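Local coordinates for protein 5'-Methylthioadenosine Nucleosidase (Arabidopsis thaliana, PDB 2H8G) that belongs to the phosphorylase superfamily and holds adenine in a pocket of its alpha/beta fold, at residues V90-Q104 with M201-I215. Residues are numbered along the deposited sequence; the frame is centred on the assembly and turned at random.
Sequences VGTVPASLITFASIQ and MEGAAVAYVADLLKI. With ADE (adenine), chain C.
Glu202 reaches across to the start of helix 92-104, touching it along its side chain. CB lies against the methyl of Ala95, and CG, leaving CB beside the backbone N, rests on Gly91 O and on the same methyl (Glu202 CG to Ala95 CB, 3.6 Å). A bend at chi2 (85°) then swings the carboxylate back to the N-cap residue, Gly91, where Glu202 OE2 accepts Gly91 N in a nearly straight bond of 3.0 Å (172° at the hydrogen) through its anti lone pair. Glutamate suits the place by combining an apolar stem with an acceptor for a buried amide; the nearby N-terminus of the helix would probably steady its negative charge. Gly91 has a positive phi, at which a side chain would collide with the preceding carbonyl oxygen.

Farther along, small residues let the axes of helix 92-104 and helix 203-212 approach to 8.2 Å, with a crossing angle of -30°. Ala205 CB meets Thr92 CB at 3.6 Å. Val209 is a knob in the hole formed by Ser96, Thr99, Phe100 and Ile103: CG2 touches Ser96 CB, while CG1 lies near the plane of the Phe100 ring, at its edge. Thr99 offers CG2 to Val209 CG1 (3.7 Å), and its OG1 donates a hydrogen bond to Ala95 O, which keeps the hydroxyl satisfied within an apolar seam. Beyond, Ile103 CG2 presses tightly on Leu213 CD1 (3.5 Å) and also meets CG1 of Ile215, whose backbone N closes the Schellman motif on Ala210 O.

At the other end CG of Met201, a residue of the adenine pocket, approaches adenine N3 (3.6 Å). The two helices run roughly parallel, with Thr99, Ile103 and Ile215 reaching Ile111 of strand 110-119 and Ala204 packing on strand 130-138, while Ser96 packs on Ser96, and Leu213 on Leu60, of the second subunit.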
loop_
_atom_site.group_PDB
_atom_site.type_symbol
_atom_site.label_atom_id
_atom_site.label_comp_id
_atom_site.label_asym_id
_atom_site.label_seq_id
_atom_site.Cartn_x
_atom_site.Cartn_y
_atom_site.Cartn_z
ATOM N N VAL A 90 7.316 6.663 5.034
ATOM C CA VAL A 90 7.891 5.688 4.119
ATOM C C VAL A 90 7.032 4.428 4.017
ATOM O O VAL A 90 6.055 4.265 4.743
ATOM C CB VAL A 90 9.321 5.282 4.574
ATOM C CG1 VAL A 90 10.234 6.504 4.587
ATOM C CG2 VAL A 90 9.278 4.652 5.961
ATOM N N GLY A 91 7.402 3.539 3.102
ATOM C CA GLY A 91 6.652 2.305 2.955
ATOM C C GLY A 91 5.801 2.252 1.704
ATOM O O GLY A 91 5.554 3.268 1.052
ATOM N N THR A 92 5.319 1.053 1.391
ATOM C CA THR A 92 4.527 0.840 0.186
ATOM C C THR A 92 3.154 1.493 0.164
ATOM O O THR A 92 2.712 1.963 -0.878
ATOM C CB THR A 92 4.349 -0.675 -0.102
ATOM O OG1 THR A 92 3.679 -1.310 0.995
ATOM C CG2 THR A 92 5.697 -1.328 -0.325
ATOM N N VAL A 93 2.468 1.534 1.298
ATOM C CA VAL A 93 1.143 2.136 1.290
ATOM C C VAL A 93 1.156 3.626 0.945
ATOM O O VAL A 93 0.463 4.048 0.022
ATOM C CB VAL A 93 0.405 1.855 2.618
ATOM C CG1 VAL A 93 -0.809 2.754 2.758
ATOM C CG2 VAL A 93 -0.044 0.394 2.629
ATOM N N PRO A 94 1.949 4.447 1.658
ATOM C CA PRO A 94 1.945 5.872 1.298
ATOM C C PRO A 94 2.464 6.133 -0.120
ATOM O O PRO A 94 1.974 7.028 -0.820
ATOM C CB PRO A 94 2.842 6.500 2.359
ATOM C CG PRO A 94 2.629 5.620 3.542
ATOM C CD PRO A 94 2.651 4.230 2.934
ATOM N N ALA A 95 3.458 5.357 -0.544
ATOM C CA ALA A 95 4.014 5.517 -1.885
ATOM C C ALA A 95 2.951 5.220 -2.933
ATOM O O ALA A 95 2.848 5.918 -3.932
ATOM C CB ALA A 95 5.203 4.586 -2.074
ATOM N N SER A 96 2.159 4.181 -2.700
ATOM C CA SER A 96 1.126 3.825 -3.660
ATOM C C SER A 96 0.066 4.915 -3.725
ATOM O O SER A 96 -0.420 5.245 -4.805
ATOM C CB SER A 96 0.486 2.473 -3.296
ATOM O OG SER A 96 -0.401 2.567 -2.195
ATOM N N LEU A 97 -0.275 5.487 -2.571
ATOM C CA LEU A 97 -1.291 6.537 -2.517
ATOM C C LEU A 97 -0.865 7.815 -3.233
ATOM O O LEU A 97 -1.633 8.368 -4.023
ATOM C CB LEU A 97 -1.651 6.860 -1.066
ATOM C CG LEU A 97 -2.330 5.743 -0.274
ATOM C CD1 LEU A 97 -2.359 6.107 1.196
ATOM C CD2 LEU A 97 -3.736 5.521 -0.807
ATOM N N ILE A 98 0.350 8.292 -2.976
ATOM C CA ILE A 98 0.782 9.518 -3.641
ATOM C C ILE A 98 1.015 9.301 -5.131
ATOM O O ILE A 98 0.847 10.219 -5.929
ATOM C CB ILE A 98 2.046 10.128 -2.984
ATOM C CG1 ILE A 98 3.259 9.214 -3.168
ATOM C CG2 ILE A 98 1.780 10.373 -1.510
ATOM C CD1 ILE A 98 4.542 9.799 -2.602
ATOM N N THR A 99 1.392 8.086 -5.516
ATOM C CA THR A 99 1.593 7.795 -6.930
ATOM C C THR A 99 0.225 7.839 -7.619
ATOM O O THR A 99 0.074 8.441 -8.685
ATOM C CB THR A 99 2.221 6.400 -7.142
ATOM O OG1 THR A 99 3.504 6.356 -6.513
ATOM C CG2 THR A 99 2.384 6.111 -8.626
ATOM N N PHE A 100 -0.768 7.216 -6.991
ATOM C CA PHE A 100 -2.118 7.183 -7.534
ATOM C C PHE A 100 -2.698 8.592 -7.648
ATOM O O PHE A 100 -3.174 8.989 -8.710
ATOM C CB PHE A 100 -3.024 6.336 -6.637
ATOM C CG PHE A 100 -4.461 6.312 -7.073
ATOM C CD1 PHE A 100 -4.858 5.553 -8.170
ATOM C CD2 PHE A 100 -5.414 7.067 -6.400
ATOM C CE1 PHE A 100 -6.191 5.550 -8.590
ATOM C CE2 PHE A 100 -6.746 7.070 -6.811
ATOM C CZ PHE A 100 -7.131 6.311 -7.907
ATOM N N ALA A 101 -2.648 9.348 -6.555
ATOM C CA ALA A 101 -3.196 10.702 -6.552
ATOM C C ALA A 101 -2.462 11.638 -7.513
ATOM O O ALA A 101 -3.091 12.454 -8.193
ATOM C CB ALA A 101 -3.170 11.269 -5.132
ATOM N N SER A 102 -1.140 11.515 -7.571
ATOM C CA SER A 102 -0.324 12.348 -8.454
ATOM C C SER A 102 -0.635 12.083 -9.922
ATOM O O SER A 102 -0.675 13.014 -10.733
ATOM C CB SER A 102 1.163 12.097 -8.189
ATOM O OG SER A 102 1.493 12.461 -6.862
ATOM N N ILE A 103 -0.848 10.817 -10.268
ATOM C CA ILE A 103 -1.161 10.461 -11.647
ATOM C C ILE A 103 -2.506 11.048 -12.062
ATOM O O ILE A 103 -2.629 11.639 -13.135
ATOM C CB ILE A 103 -1.217 8.931 -11.842
ATOM C CG1 ILE A 103 0.192 8.344 -11.731
ATOM C CG2 ILE A 103 -1.832 8.592 -13.206
ATOM C CD1 ILE A 103 0.230 6.828 -11.772
ATOM N N GLN A 104 -3.512 10.890 -11.209
ATOM C CA GLN A 104 -4.847 11.395 -11.526
ATOM C C GLN A 104 -4.948 12.916 -11.561
ATOM O O GLN A 104 -5.711 13.474 -12.353
ATOM C CB GLN A 104 -5.876 10.821 -10.545
ATOM C CG GLN A 104 -6.144 9.342 -10.782
ATOM C CD GLN A 104 -7.401 8.842 -10.106
ATOM O OE1 GLN A 104 -8.005 7.860 -10.547
ATOM N NE2 GLN A 104 -7.802 9.504 -9.027
ATOM N N MET A 201 11.928 0.034 -0.053
ATOM C CA MET A 201 10.648 -0.064 0.625
ATOM C C MET A 201 9.445 0.508 -0.120
ATOM O O MET A 201 8.350 0.532 0.438
ATOM C CB MET A 201 10.757 0.593 2.010
ATOM C CG MET A 201 11.733 -0.111 2.941
ATOM S SD MET A 201 12.137 0.821 4.433
ATOM C CE MET A 201 10.584 0.797 5.263
ATOM N N GLU A 202 9.627 0.941 -1.368
ATOM C CA GLU A 202 8.504 1.522 -2.121
ATOM C C GLU A 202 8.366 1.120 -3.593
ATOM O O GLU A 202 7.253 1.084 -4.121
ATOM C CB GLU A 202 8.576 3.053 -2.103
ATOM C CG GLU A 202 8.449 3.735 -0.743
ATOM C CD GLU A 202 9.761 3.834 0.009
ATOM O OE1 GLU A 202 10.822 3.952 -0.649
ATOM O OE2 GLU A 202 9.721 3.822 1.261
ATOM N N GLY A 203 9.489 0.853 -4.249
ATOM C CA GLY A 203 9.489 0.548 -5.673
ATOM C C GLY A 203 8.386 -0.280 -6.305
ATOM O O GLY A 203 7.697 0.179 -7.220
ATOM N N ALA A 204 8.210 -1.503 -5.830
ATOM C CA ALA A 204 7.207 -2.385 -6.412
ATOM C C ALA A 204 5.781 -1.858 -6.303
ATOM O O ALA A 204 4.931 -2.197 -7.131
ATOM C CB ALA A 204 7.308 -3.773 -5.787
ATOM N N ALA A 205 5.515 -1.043 -5.283
ATOM C CA ALA A 205 4.185 -0.481 -5.083
ATOM C C ALA A 205 3.972 0.658 -6.072
ATOM O O ALA A 205 2.882 0.823 -6.619
ATOM C CB ALA A 205 4.031 0.022 -3.650
ATOM N N VAL A 206 5.016 1.451 -6.299
ATOM C CA VAL A 206 4.912 2.544 -7.257
ATOM C C VAL A 206 4.670 1.924 -8.636
ATOM O O VAL A 206 3.847 2.421 -9.412
ATOM C CB VAL A 206 6.203 3.395 -7.294
ATOM C CG1 VAL A 206 6.086 4.484 -8.363
ATOM C CG2 VAL A 206 6.441 4.033 -5.925
ATOM N N ALA A 207 5.378 0.836 -8.936
ATOM C CA ALA A 207 5.220 0.162 -10.227
ATOM C C ALA A 207 3.820 -0.427 -10.359
ATOM O O ALA A 207 3.236 -0.409 -11.445
ATOM C CB ALA A 207 6.272 -0.936 -10.384
ATOM N N TYR A 208 3.277 -0.948 -9.261
ATOM C CA TYR A 208 1.932 -1.512 -9.283
ATOM C C TYR A 208 0.917 -0.451 -9.719
ATOM O O TYR A 208 0.106 -0.681 -10.617
ATOM C CB TYR A 208 1.553 -2.046 -7.898
ATOM C CG TYR A 208 0.150 -2.594 -7.840
ATOM C CD1 TYR A 208 -0.171 -3.797 -8.465
ATOM C CD2 TYR A 208 -0.868 -1.888 -7.206
ATOM C CE1 TYR A 208 -1.470 -4.282 -8.463
ATOM C CE2 TYR A 208 -2.177 -2.366 -7.199
ATOM C CZ TYR A 208 -2.466 -3.564 -7.831
ATOM O OH TYR A 208 -3.750 -4.053 -7.835
ATOM N N VAL A 209 0.969 0.720 -9.089
ATOM C CA VAL A 209 0.042 1.797 -9.414
ATOM C C VAL A 209 0.263 2.337 -10.821
ATOM O O VAL A 209 -0.699 2.590 -11.551
ATOM C CB VAL A 209 0.171 2.958 -8.404
ATOM C CG1 VAL A 209 -0.744 4.116 -8.806
ATOM C CG2 VAL A 209 -0.177 2.460 -7.016
ATOM N N ALA A 210 1.525 2.513 -11.202
ATOM C CA ALA A 210 1.844 3.018 -12.535
ATOM C C ALA A 210 1.282 2.068 -13.586
ATOM O O ALA A 210 0.766 2.505 -14.619
ATOM C CB ALA A 210 3.353 3.162 -12.699
ATOM N N ASP A 211 1.367 0.768 -13.324
ATOM C CA ASP A 211 0.836 -0.209 -14.270
ATOM C C ASP A 211 -0.687 -0.127 -14.332
ATOM O O ASP A 211 -1.274 -0.195 -15.413
ATOM C CB ASP A 211 1.273 -1.624 -13.885
ATOM C CG ASP A 211 0.696 -2.682 -14.810
ATOM O OD1 ASP A 211 -0.236 -3.397 -14.390
ATOM O OD2 ASP A 211 1.169 -2.788 -15.961
ATOM N N LEU A 212 -1.331 0.036 -13.179
ATOM C CA LEU A 212 -2.791 0.126 -13.150
ATOM C C LEU A 212 -3.299 1.280 -13.994
ATOM O O LEU A 212 -4.323 1.164 -14.669
ATOM C CB LEU A 212 -3.311 0.325 -11.725
ATOM C CG LEU A 212 -3.272 -0.810 -10.707
ATOM C CD1 LEU A 212 -3.977 -0.345 -9.440
ATOM C CD2 LEU A 212 -3.958 -2.049 -11.269
ATOM N N LEU A 213 -2.579 2.395 -13.952
ATOM C CA LEU A 213 -2.981 3.587 -14.687
ATOM C C LEU A 213 -2.224 3.786 -15.993
ATOM O O LEU A 213 -2.286 4.856 -16.604
ATOM C CB LEU A 213 -2.842 4.813 -13.780
ATOM C CG LEU A 213 -3.791 4.779 -12.577
ATOM C CD1 LEU A 213 -3.530 5.970 -11.674
ATOM C CD2 LEU A 213 -5.239 4.776 -13.067
ATOM N N LYS A 214 -1.515 2.742 -16.411
ATOM C CA LYS A 214 -0.757 2.739 -17.658
ATOM C C LYS A 214 0.169 3.935 -17.857
ATOM O O LYS A 214 0.168 4.567 -18.918
ATOM C CB LYS A 214 -1.723 2.630 -18.841
ATOM C CG LYS A 214 -2.460 1.298 -18.927
ATOM C CD LYS A 214 -1.493 0.156 -19.203
ATOM C CE LYS A 214 -2.226 -1.120 -19.587
ATOM N NZ LYS A 214 -1.279 -2.236 -19.887
ATOM N N ILE A 215 0.966 4.241 -16.839
ATOM C CA ILE A 215 1.916 5.345 -16.919
ATOM C C ILE A 215 3.321 4.757 -16.856
ATOM O O ILE A 215 3.628 3.979 -15.955
ATOM C CB ILE A 215 1.755 6.328 -15.734
ATOM C CG1 ILE A 215 0.318 6.853 -15.677
ATOM C CG2 ILE A 215 2.738 7.490 -15.880
ATOM C CD1 ILE A 215 -0.121 7.585 -16.929
HETATM N N9 ADE C . 16.812 1.891 2.049
HETATM C C8 ADE C . 18.146 2.023 2.229
HETATM N N7 ADE C . 18.769 0.868 2.565
HETATM C C5 ADE C . 17.755 -0.051 2.600
HETATM C C6 ADE C . 17.695 -1.465 2.881
HETATM N N6 ADE C . 18.788 -2.152 3.194
HETATM N N1 ADE C . 16.432 -2.101 2.820
HETATM C C2 ADE C . 15.311 -1.375 2.496
HETATM N N3 ADE C . 15.279 -0.018 2.210
HETATM C C4 ADE C . 16.532 0.565 2.280
#